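Local structure of glutaredoxin related protein (Sulfolobus solfataricus, 4MNN) at residues I19-C24 with V37-L42; D56-Y60 with S125-E129. The protein probably catalyses thiol-disulfide exchange as an atypical protein disulfide oxidoreductase built on thioredoxin folds. One frame throughout, in Å; residues are numbered along the deposited sequence.

Contact 1: residues I19-C24 with V37-L42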
# COMPACT_ATOMS: atom_id res chain seq x y z
N ILE A 19 4.37 -14.14 -0.61
CA ILE A 19 3.68 -12.88 -0.82
C ILE A 19 2.80 -13.15 -2.05
O ILE A 19 3.21 -13.85 -2.99
CB ILE A 19 4.68 -11.74 -1.15
CG1 ILE A 19 5.04 -10.97 0.12
CG2 ILE A 19 4.07 -10.77 -2.17
CD1 ILE A 19 3.97 -9.98 0.59
N THR A 20 1.57 -12.63 -2.03
CA THR A 20 0.67 -12.79 -3.16
C THR A 20 0.08 -11.40 -3.45
O THR A 20 -0.37 -10.74 -2.53
CB THR A 20 -0.50 -13.73 -2.87
OG1 THR A 20 -0.01 -15.06 -2.64
CG2 THR A 20 -1.45 -13.78 -4.08
N ILE A 21 0.10 -10.99 -4.72
CA ILE A 21 -0.45 -9.70 -5.13
C ILE A 21 -1.69 -9.96 -5.96
O ILE A 21 -1.65 -10.79 -6.86
CB ILE A 21 0.57 -8.93 -6.01
CG1 ILE A 21 1.68 -8.36 -5.14
CG2 ILE A 21 -0.13 -7.86 -6.84
CD1 ILE A 21 2.83 -7.82 -5.95
N GLN A 22 -2.80 -9.28 -5.65
CA GLN A 22 -3.99 -9.41 -6.49
C GLN A 22 -4.11 -8.05 -7.13
O GLN A 22 -4.09 -7.03 -6.44
CB GLN A 22 -5.25 -9.69 -5.68
CG GLN A 22 -5.18 -10.94 -4.84
CD GLN A 22 -6.52 -11.23 -4.19
OE1 GLN A 22 -7.19 -10.32 -3.73
NE2 GLN A 22 -6.91 -12.49 -4.17
N GLN A 23 -4.27 -7.99 -8.44
CA GLN A 23 -4.35 -6.67 -9.04
C GLN A 23 -5.26 -6.63 -10.22
O GLN A 23 -5.60 -7.67 -10.74
CB GLN A 23 -2.96 -6.27 -9.55
CG GLN A 23 -2.46 -7.13 -10.75
CD GLN A 23 -2.90 -6.57 -12.12
OE1 GLN A 23 -3.00 -5.34 -12.31
NE2 GLN A 23 -3.12 -7.46 -13.08
N CYS A 24 -5.66 -5.43 -10.63
CA CYS A 24 -6.38 -5.29 -11.88
C CYS A 24 -6.08 -3.94 -12.48
O CYS A 24 -5.80 -2.95 -11.78
CB CYS A 24 -7.88 -5.51 -11.76
SG CYS A 24 -8.58 -4.57 -10.40
N VAL A 37 6.86 -13.29 -7.74
CA VAL A 37 5.86 -13.57 -6.71
C VAL A 37 4.56 -14.00 -7.37
O VAL A 37 4.40 -13.86 -8.58
CB VAL A 37 5.55 -12.34 -5.82
CG1 VAL A 37 6.81 -11.90 -5.06
CG2 VAL A 37 4.99 -11.16 -6.70
N ASN A 38 3.62 -14.53 -6.59
CA ASN A 38 2.36 -14.95 -7.19
C ASN A 38 1.57 -13.71 -7.49
O ASN A 38 1.47 -12.83 -6.62
CB ASN A 38 1.56 -15.81 -6.20
CG ASN A 38 2.33 -17.07 -5.77
OD1 ASN A 38 2.89 -17.77 -6.61
ND2 ASN A 38 2.33 -17.37 -4.49
N VAL A 39 1.02 -13.63 -8.69
CA VAL A 39 0.18 -12.49 -9.08
C VAL A 39 -1.18 -13.02 -9.57
O VAL A 39 -1.22 -13.85 -10.47
CB VAL A 39 0.84 -11.68 -10.23
CG1 VAL A 39 -0.07 -10.52 -10.63
CG2 VAL A 39 2.21 -11.13 -9.78
N GLU A 40 -2.26 -12.55 -8.97
CA GLU A 40 -3.62 -12.92 -9.39
C GLU A 40 -4.21 -11.68 -10.02
O GLU A 40 -4.09 -10.59 -9.47
CB GLU A 40 -4.47 -13.29 -8.18
CG GLU A 40 -4.03 -14.54 -7.48
CD GLU A 40 -4.84 -14.78 -6.21
OE1 GLU A 40 -5.99 -14.28 -6.13
OE2 GLU A 40 -4.33 -15.47 -5.33
N THR A 41 -4.85 -11.82 -11.18
CA THR A 41 -5.43 -10.68 -11.84
C THR A 41 -6.93 -10.76 -11.64
O THR A 41 -7.56 -11.74 -12.03
CB THR A 41 -5.05 -10.64 -13.36
OG1 THR A 41 -3.63 -10.41 -13.48
CG2 THR A 41 -5.79 -9.49 -14.08
N LEU A 42 -7.48 -9.72 -11.03
CA LEU A 42 -8.90 -9.68 -10.72
C LEU A 42 -9.66 -9.23 -11.96
O LEU A 42 -9.09 -8.61 -12.86
CB LEU A 42 -9.17 -8.69 -9.58
CG LEU A 42 -8.41 -8.93 -8.27
CD1 LEU A 42 -8.71 -7.81 -7.30
CD2 LEU A 42 -8.78 -10.26 -7.68
O HOH W 1 4.92 -15.63 -4.02
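Ile21 CD1 meets Val37 CG2 at 4.0 Å, the two side chains slanted. Ile19 and Val37 run side by side, CG2 of the first against CG1 of the second. On the face that carries Ile21, Gln23 CG lies 4.1 Å from Val39 CG1. Helix 27-33 covers this face, with Phe33 against Ile21 and Val39 and Phe30 against Gln23.

Four backbone bonds join the strands: Ile21 N to Asn38 O, Glu40 N to Ile21 O (2.8 Å), Gln23 N to Glu40 O and Leu42 N to Gln23 O. Ile21 and Gln23 each use both N and O, the pattern of a parallel pair. At the Ile19 end water 1 replaces a direct bond, donating to Ile19 O and accepting from Asn38 N. Strand 19-24, helix 27-33 and strand 38-41 form a beta-alpha-beta unit of the thioredoxin fold, with 38-41 at the sheet edge. Cys24 packs its CB on Leu42 CB, and its SG forms the disulfide with Cys45.

Gln23 CG sits between its backbone N and carbonyl carbon (chi1 68°), and a second bend at chi2 turns the amide toward Thr41. Gln23 NE2 donates to Thr41 OG1 at 3.0 Å, close to the plane of its own amide. Asp27 OD1, at the start of helix 27-33, accepts from the same NE2, and Gly26 N donates to Gln23 OE1. On the other face Gln22 lies alongside Glu40. Gln22 NE2 hydrogen-bonds Glu40 OE1 at 2.8 Å from above the carboxylate plane; amide and carboxylate are turned 64° apart. Glu40 OE2 lies 3.6 Å from Thr20 CG2.

Contact 2: residues D56-Y60 with S125-E129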
# COMPACT_ATOMS: atom_id res chain seq x y z
N ASP A 56 -4.16 -15.98 3.56
CA ASP A 56 -5.48 -15.34 3.48
C ASP A 56 -5.43 -13.91 4.02
O ASP A 56 -6.43 -13.19 3.96
CB ASP A 56 -6.52 -16.10 4.32
CG ASP A 56 -6.91 -17.42 3.71
OD1 ASP A 56 -7.07 -17.47 2.47
OD2 ASP A 56 -7.06 -18.40 4.49
N ARG A 57 -4.30 -13.50 4.59
CA ARG A 57 -4.27 -12.16 5.18
C ARG A 57 -4.02 -11.02 4.20
O ARG A 57 -3.04 -11.04 3.48
CB ARG A 57 -3.20 -12.07 6.27
CG ARG A 57 -3.05 -10.67 6.87
CD ARG A 57 -2.13 -10.75 8.11
NE ARG A 57 -1.79 -9.41 8.63
CZ ARG A 57 -0.97 -9.19 9.65
NH1 ARG A 57 -0.39 -10.21 10.28
NH2 ARG A 57 -0.74 -7.95 10.06
N VAL A 58 -4.90 -10.01 4.21
CA VAL A 58 -4.73 -8.83 3.35
C VAL A 58 -4.05 -7.74 4.18
O VAL A 58 -4.58 -7.29 5.20
CB VAL A 58 -6.10 -8.28 2.84
CG1 VAL A 58 -5.90 -6.99 2.01
CG2 VAL A 58 -6.83 -9.35 2.00
N TYR A 59 -2.84 -7.35 3.78
CA TYR A 59 -2.10 -6.31 4.48
C TYR A 59 -2.62 -4.94 4.13
O TYR A 59 -2.73 -4.08 5.00
CB TYR A 59 -0.62 -6.43 4.17
CG TYR A 59 -0.01 -7.62 4.89
CD1 TYR A 59 -0.19 -8.91 4.41
CD2 TYR A 59 0.68 -7.44 6.09
CE1 TYR A 59 0.30 -10.03 5.12
CE2 TYR A 59 1.18 -8.54 6.81
CZ TYR A 59 0.98 -9.83 6.31
OH TYR A 59 1.48 -10.93 6.99
N TYR A 60 -2.94 -4.74 2.86
CA TYR A 60 -3.53 -3.47 2.46
C TYR A 60 -3.97 -3.54 1.01
O TYR A 60 -3.64 -4.49 0.30
CB TYR A 60 -2.52 -2.33 2.65
CG TYR A 60 -1.26 -2.46 1.81
CD1 TYR A 60 -1.25 -2.08 0.47
CD2 TYR A 60 -0.08 -2.97 2.36
CE1 TYR A 60 -0.09 -2.22 -0.31
CE2 TYR A 60 1.09 -3.12 1.59
CZ TYR A 60 1.08 -2.75 0.27
OH TYR A 60 2.20 -2.88 -0.55
N SER A 125 0.48 -1.75 9.15
CA SER A 125 -0.44 -2.83 8.72
C SER A 125 0.16 -4.22 8.97
O SER A 125 -0.56 -5.20 9.15
CB SER A 125 -0.80 -2.68 7.22
OG SER A 125 0.22 -3.14 6.33
N GLN A 126 1.49 -4.28 9.00
CA GLN A 126 2.21 -5.53 9.29
C GLN A 126 2.10 -5.91 10.76
O GLN A 126 1.93 -7.10 11.11
CB GLN A 126 3.69 -5.35 9.01
CG GLN A 126 4.21 -5.93 7.75
CD GLN A 126 5.71 -5.70 7.64
OE1 GLN A 126 6.15 -4.65 7.20
NE2 GLN A 126 6.49 -6.66 8.08
N ILE A 127 2.26 -4.91 11.63
CA ILE A 127 2.24 -5.07 13.08
C ILE A 127 0.87 -5.26 13.67
O ILE A 127 0.72 -5.91 14.69
CB ILE A 127 2.77 -3.80 13.81
CG1 ILE A 127 4.18 -3.46 13.36
CG2 ILE A 127 2.73 -4.00 15.31
CD1 ILE A 127 4.56 -2.07 13.77
N ASN A 128 -0.13 -4.68 13.03
CA ASN A 128 -1.47 -4.65 13.62
C ASN A 128 -2.58 -5.13 12.69
O ASN A 128 -3.01 -4.41 11.79
CB ASN A 128 -1.69 -3.18 14.07
CG ASN A 128 -3.00 -2.96 14.80
OD1 ASN A 128 -3.24 -1.87 15.35
ND2 ASN A 128 -3.84 -3.95 14.82
N GLU A 129 -3.04 -6.36 12.92
CA GLU A 129 -4.10 -6.94 12.11
C GLU A 129 -5.45 -6.32 12.36
O GLU A 129 -6.41 -6.60 11.63
CB GLU A 129 -4.22 -8.44 12.40
CG GLU A 129 -2.95 -9.20 12.19
CD GLU A 129 -3.11 -10.65 12.60
OE1 GLU A 129 -4.00 -11.33 12.02
OE2 GLU A 129 -2.35 -11.08 13.50
O HOH W 2 2.69 -9.89 9.47
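Arg57 NH2 makes two hydrogen bonds to the last turn of helix 114-127. Ser125 O accepts from Arg57 NH2 at 2.9 Å, with the nitrogen in the carbonyl plane. Gln126 O accepts from Arg57 NH2 at 3.0 Å, with the nitrogen above the carbonyl plane. One nitrogen thus bridges two successive carbonyls at the helix C-terminus. The arginine chain is extended from CG to NE, with CG anti to the backbone N (chi1 177°), and this carries the guanidinium across to the helix.

Glu129 OE2 makes a long salt bridge, 3.9 Å from Arg57 NH1. It lies well out of the guanidinium plane, and no N-H is aimed at it.

The guanidinium is sandwiched. Glu129 CG sits over the centre of one face, 3.2 Å from Arg57 CZ, and Tyr59 CE2 covers the opposite face, offset toward the rim.

The edge of the Tyr59 ring meets Gln126 CA. Water 2 bonds Tyr59 OH and donates weakly to Gln126 O.

Ser125 CB packs on Tyr59 O at 3.3 Å. Its OG bonds Tyr122 O within the helix. Tyr60 stacks on Tyr122 of helix 114-127 and bonds Ser77 of helix 71-83. Strand 57-63 itself lies between strands 49-54 and 131-137.

Contact 1 comes first along the chain and closes before contact 2 opens. Their centres are about 16 Å apart, and their nearest atoms about 6 Å, without touching. Both reach the same seven-stranded mixed sheet. Contact 1 pairs its edge strand 38-41 with strand 19-24; contact 2 involves strand 57-63, two places in from strand 19-24, with strand 49-54 between them. Helix 71-83 reaches residues of both. Contact 1 lies wholly within the first thioredoxin-like part. Contact 2 links that part to the second one, whose helix 114-127 begins at the Cys111-Cys114 disulfide. Strand 57-63 pairs with strand 131-137, so the sheet runs on from one thioredoxin-like part to the other, and contact 2 probably helps join them.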